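Local structure of ICChI, a glycosylated chitinase (Ipomoea carnea, 6IDN) at residues G1-W7 with G252-K258; L199-N203 with T243-T247. The protein probably hydrolyses the beta-1,4 links of chitin, as a glycosylated family 18 plant chitinase with both chitinase and lysozyme activity. All coordinates share one frame; numbering follows the deposited sequence.

Contact 1 (G1-W7 with G252-K258)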
# COMPACT_ATOMS: atom_id res chain seq x y z
N GLY A 1 11.90 11.31 6.29
CA GLY A 1 10.89 10.27 6.22
C GLY A 1 9.62 10.71 5.53
O GLY A 1 9.35 11.91 5.42
N GLU A 2 8.84 9.74 5.06
CA GLU A 2 7.60 9.96 4.33
C GLU A 2 6.43 9.35 5.09
O GLU A 2 6.60 8.47 5.93
CB GLU A 2 7.67 9.36 2.92
CG GLU A 2 8.67 10.04 2.00
CD GLU A 2 8.65 9.46 0.60
OE1 GLU A 2 8.81 8.24 0.44
OE2 GLU A 2 8.49 10.25 -0.35
N ILE A 3 5.23 9.82 4.77
CA ILE A 3 4.00 9.20 5.24
C ILE A 3 3.22 8.69 4.03
O ILE A 3 3.00 9.44 3.08
CB ILE A 3 3.14 10.16 6.07
CG1 ILE A 3 3.90 10.58 7.33
CG2 ILE A 3 1.81 9.50 6.43
CD1 ILE A 3 3.12 11.51 8.24
N ALA A 4 2.83 7.42 4.08
CA ALA A 4 1.94 6.82 3.10
C ALA A 4 0.59 6.59 3.76
O ALA A 4 0.52 6.28 4.95
CB ALA A 4 2.47 5.48 2.59
N ILE A 5 -0.49 6.74 3.00
CA ILE A 5 -1.81 6.51 3.56
C ILE A 5 -2.68 5.79 2.53
O ILE A 5 -2.51 5.98 1.32
CB ILE A 5 -2.50 7.81 4.03
CG1 ILE A 5 -3.67 7.46 4.96
CG2 ILE A 5 -2.96 8.64 2.82
CD1 ILE A 5 -3.95 8.49 6.02
N TYR A 6 -3.61 4.99 3.03
CA TYR A 6 -4.62 4.33 2.20
C TYR A 6 -5.85 5.21 2.02
O TYR A 6 -6.36 5.80 2.98
CB TYR A 6 -5.02 2.99 2.80
CG TYR A 6 -4.00 1.91 2.54
CD1 TYR A 6 -2.90 1.76 3.36
CD2 TYR A 6 -4.15 1.03 1.47
CE1 TYR A 6 -1.95 0.80 3.12
CE2 TYR A 6 -3.20 0.04 1.22
CZ TYR A 6 -2.11 -0.06 2.05
OH TYR A 6 -1.15 -1.02 1.82
N TRP A 7 -6.34 5.26 0.79
CA TRP A 7 -7.55 5.99 0.46
C TRP A 7 -8.40 5.11 -0.44
O TRP A 7 -7.89 4.31 -1.22
CB TRP A 7 -7.21 7.32 -0.23
CG TRP A 7 -8.39 8.12 -0.73
CD1 TRP A 7 -9.00 9.15 -0.09
CD2 TRP A 7 -9.08 7.97 -1.99
NE1 TRP A 7 -10.03 9.66 -0.86
CE2 TRP A 7 -10.09 8.95 -2.03
CE3 TRP A 7 -8.93 7.11 -3.09
CZ2 TRP A 7 -10.95 9.08 -3.11
CZ3 TRP A 7 -9.78 7.24 -4.16
CH2 TRP A 7 -10.78 8.21 -4.17
N GLY A 252 9.78 5.67 6.67
CA GLY A 252 8.71 6.47 7.23
C GLY A 252 7.63 5.63 7.87
O GLY A 252 7.89 4.51 8.31
N VAL A 253 6.41 6.16 7.88
CA VAL A 253 5.24 5.55 8.51
C VAL A 253 4.14 5.41 7.46
O VAL A 253 3.91 6.34 6.67
CB VAL A 253 4.74 6.40 9.70
CG1 VAL A 253 3.36 5.94 10.20
CG2 VAL A 253 5.78 6.41 10.82
N MET A 254 3.46 4.27 7.46
CA MET A 254 2.25 4.08 6.66
C MET A 254 1.06 4.07 7.60
O MET A 254 1.14 3.57 8.72
CB MET A 254 2.31 2.78 5.85
CG MET A 254 1.02 2.42 5.10
SD MET A 254 -0.21 1.60 6.17
CE MET A 254 0.33 -0.11 6.07
N LEU A 255 -0.05 4.65 7.15
CA LEU A 255 -1.23 4.78 8.00
C LEU A 255 -2.43 4.13 7.33
O LEU A 255 -2.75 4.41 6.17
CB LEU A 255 -1.54 6.24 8.30
CG LEU A 255 -0.51 6.96 9.17
CD1 LEU A 255 -0.89 8.44 9.28
CD2 LEU A 255 -0.45 6.33 10.53
N TRP A 256 -3.12 3.28 8.08
CA TRP A 256 -4.45 2.81 7.75
C TRP A 256 -5.43 3.56 8.65
O TRP A 256 -5.43 3.35 9.86
CB TRP A 256 -4.54 1.30 8.01
CG TRP A 256 -5.91 0.77 7.79
CD1 TRP A 256 -6.83 0.45 8.76
CD2 TRP A 256 -6.53 0.52 6.53
NE1 TRP A 256 -8.00 0.01 8.16
CE2 TRP A 256 -7.84 0.04 6.80
CE3 TRP A 256 -6.11 0.63 5.20
CZ2 TRP A 256 -8.72 -0.32 5.79
CZ3 TRP A 256 -7.01 0.28 4.20
CH2 TRP A 256 -8.29 -0.19 4.49
N SER A 257 -6.26 4.47 8.10
CA SER A 257 -6.41 4.87 6.70
C SER A 257 -6.84 6.35 6.72
O SER A 257 -6.97 6.94 7.79
CB SER A 257 -7.47 4.02 6.00
OG SER A 257 -8.76 4.36 6.50
N LYS A 258 -7.08 6.95 5.55
CA LYS A 258 -7.46 8.36 5.52
C LYS A 258 -8.71 8.62 6.35
O LYS A 258 -8.80 9.65 7.04
CB LYS A 258 -7.67 8.81 4.07
CG LYS A 258 -8.23 10.24 3.92
CD LYS A 258 -7.31 11.29 4.56
CE LYS A 258 -7.79 12.71 4.25
NZ LYS A 258 -9.12 13.02 4.86

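Contact 2 (L199-N203 with T243-T247)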
# COMPACT_ATOMS: atom_id res chain seq x y z
N LEU A 199 9.76 -3.50 18.26
CA LEU A 199 11.14 -3.17 17.90
C LEU A 199 11.96 -4.43 17.63
O LEU A 199 12.80 -4.43 16.72
CB LEU A 199 11.76 -2.34 19.02
CG LEU A 199 11.14 -0.95 19.16
CD1 LEU A 199 11.67 -0.24 20.41
CD2 LEU A 199 11.38 -0.11 17.90
N ASN A 200 11.71 -5.51 18.38
CA ASN A 200 12.41 -6.76 18.09
C ASN A 200 12.05 -7.29 16.71
O ASN A 200 12.93 -7.73 15.96
CB ASN A 200 12.08 -7.80 19.17
CG ASN A 200 12.82 -7.54 20.47
OD1 ASN A 200 13.78 -6.77 20.52
ND2 ASN A 200 12.38 -8.21 21.54
N SER A 201 10.77 -7.28 16.36
CA SER A 201 10.35 -7.67 15.02
C SER A 201 11.03 -6.80 13.97
O SER A 201 11.61 -7.31 13.00
CB SER A 201 8.83 -7.56 14.90
OG SER A 201 8.40 -7.86 13.58
N TRP A 202 10.96 -5.48 14.14
CA TRP A 202 11.60 -4.56 13.21
C TRP A 202 13.10 -4.85 13.08
O TRP A 202 13.60 -5.08 11.97
CB TRP A 202 11.36 -3.13 13.68
CG TRP A 202 11.97 -2.06 12.83
CD1 TRP A 202 13.24 -1.60 12.91
CD2 TRP A 202 11.33 -1.32 11.78
NE1 TRP A 202 13.44 -0.61 11.97
CE2 TRP A 202 12.28 -0.41 11.27
CE3 TRP A 202 10.04 -1.32 11.22
CZ2 TRP A 202 12.00 0.49 10.23
CZ3 TRP A 202 9.75 -0.42 10.19
CH2 TRP A 202 10.72 0.47 9.71
N ASN A 203 13.81 -4.88 14.21
CA ASN A 203 15.28 -4.94 14.18
C ASN A 203 15.80 -6.32 13.80
O ASN A 203 16.85 -6.43 13.15
CB ASN A 203 15.85 -4.57 15.54
CG ASN A 203 15.77 -3.10 15.83
OD1 ASN A 203 15.89 -2.26 14.92
ND2 ASN A 203 15.58 -2.76 17.11
N THR A 243 14.13 5.09 17.55
CA THR A 243 14.80 3.79 17.43
C THR A 243 14.79 3.29 15.99
O THR A 243 15.84 2.91 15.45
CB THR A 243 14.14 2.77 18.37
OG1 THR A 243 14.29 3.20 19.74
CG2 THR A 243 14.80 1.39 18.20
N ILE A 244 13.63 3.29 15.33
CA ILE A 244 13.58 2.72 13.98
C ILE A 244 14.28 3.61 12.96
O ILE A 244 14.71 3.12 11.91
CB ILE A 244 12.15 2.40 13.52
CG1 ILE A 244 11.29 3.66 13.41
CG2 ILE A 244 11.50 1.35 14.42
CD1 ILE A 244 9.87 3.37 12.82
N LYS A 245 14.42 4.91 13.25
CA LYS A 245 15.15 5.77 12.32
C LYS A 245 16.63 5.40 12.21
O LYS A 245 17.31 5.87 11.29
CB LYS A 245 15.06 7.23 12.77
CG LYS A 245 13.75 7.94 12.45
CD LYS A 245 13.77 9.27 13.18
CE LYS A 245 12.93 10.36 12.53
NZ LYS A 245 12.79 11.52 13.48
N ALA A 246 17.15 4.60 13.14
CA ALA A 246 18.55 4.18 13.04
C ALA A 246 18.75 3.13 11.95
O ALA A 246 19.88 2.92 11.50
CB ALA A 246 19.05 3.64 14.38
N THR A 247 17.67 2.47 11.51
CA THR A 247 17.75 1.49 10.44
C THR A 247 18.05 2.19 9.12
O THR A 247 17.43 3.21 8.80
CB THR A 247 16.43 0.72 10.38
OG1 THR A 247 16.21 0.07 11.64
CG2 THR A 247 16.44 -0.31 9.26
O HOH W 1 16.72 0.49 14.36
O HOH W 2 17.38 -2.41 12.12

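Contact 1 (G1-W7 with G252-K258)
Strand 2-7 and the 252-256 part of strand 250-256 pair in parallel, the first strand of the chain against the last, deep in the protein. Val253 N donates to Glu2 O, Ala4 N to Val253 O (3.0 Å) and Leu255 N to Ala4 O; a weak fourth bond runs from Tyr6 N to Leu255 O. At Gly252 the backbone angles call for glycine, and a CB there would collide with Glu2 O. Strand 2-7 has its other parallel neighbour in strand 27-36, and strand 250-256 has its own in strand 213-219, so the pairing of first with last shuts the TIM barrel of a family 18 glycosidase. Ile3, Ile5, Val253 and Leu255 lie on one face of the sheet, where Ile5 CD1 packs 4.0 Å from Leu255 CB. Ala4 and Met254 share the other face. The chain of Met254 bends at chi2 and chi3 (-82° and -85°), and its SD arrives at the edge of the Tyr6 ring, 3.6 Å from CE1, a Met-aromatic contact. Trp256 turns an edge toward the face of the same tyrosine in an offset edge-to-face pair, the planes at 64°, with Trp256 CE3 3.5 Å from Tyr6 CB. Tyr6 OH is hydrogen-bonded to Asp123 OD2. With an alanine here, Met254 SD and the edge of Trp256 would probably be left without an aromatic partner, and Asp123 without this hydroxyl. Past the cis peptide between Trp256 and Ser257, the chain turns so that Lys258 N bonds Tyr6 O at 2.9 Å, while Lys258 NZ reaches Glu13 O.

Contact 2 (L199-N203 with T243-T247)
Trp202 lays one face of its indole against Ile244, joining two outer helices of the TIM barrel, 196-206 and 233-244, near the C-terminal end of the second. This is the tight part. Ile244 CG2 stands 3.5 Å from the centroid of the five-membered ring, only 3° off its normal, a CH-pi contact almost straight over the face, and Ile244 CB sits 3.6 Å from Trp202 CE2. The ring gets there because Trp202 CG is anti to the backbone N (chi1 179°). Leu199, one turn earlier on its helix, adds CD2 at 3.8 Å from Ile244 CG2, the two side chains crossing at about a right angle; the same methyl also meets Thr243 CG2. Inward, both Trp202 and Ile244 rest on Leu216 of strand 213-219.

The looser side is polar and carries water. Asn203 OD1 and Thr247 OG1 lie 4.0 Å apart, and two waters link them. One donates to Asn203 OD1 and to Thr243 O and accepts from Thr247 OG1; the other donates to both side chains, with a longer reach to the amide. Thr247 closes a type I turn that starts at Ile244, which brings its hydroxyl round to the indole edge. That hydroxyl therefore joins the wet side to the packed one: with its proton given to the first water, OG1 accepts Trp202 NE1-H at 2.9 Å, nearly in the ring plane, with an N-H...O angle of 156°.

In the fold
Contact 1 joins neighbouring strands of the barrel wall, whereas contact 2 joins two helices packed outside it. Their centres are 18 Å apart, and their nearest atoms come to about 5 Å without touching. The chain itself connects them: helix 233-244 leads into strand 250-256, and Ile244 packs on Tyr250 at its start. Contact 1 is centred about 8 Å from the centre of the chain, contact 2 about 20 Å. Through Tyr6, contact 1 reaches Asp123, in the stretch matching the family 18 DxxDxDxE signature, and so probably borders the catalytic cleft. The side chains of Trp256 and Leu199 each lie about 9 Å from a bound NAG, the latter also about 13 Å from a calcium ion.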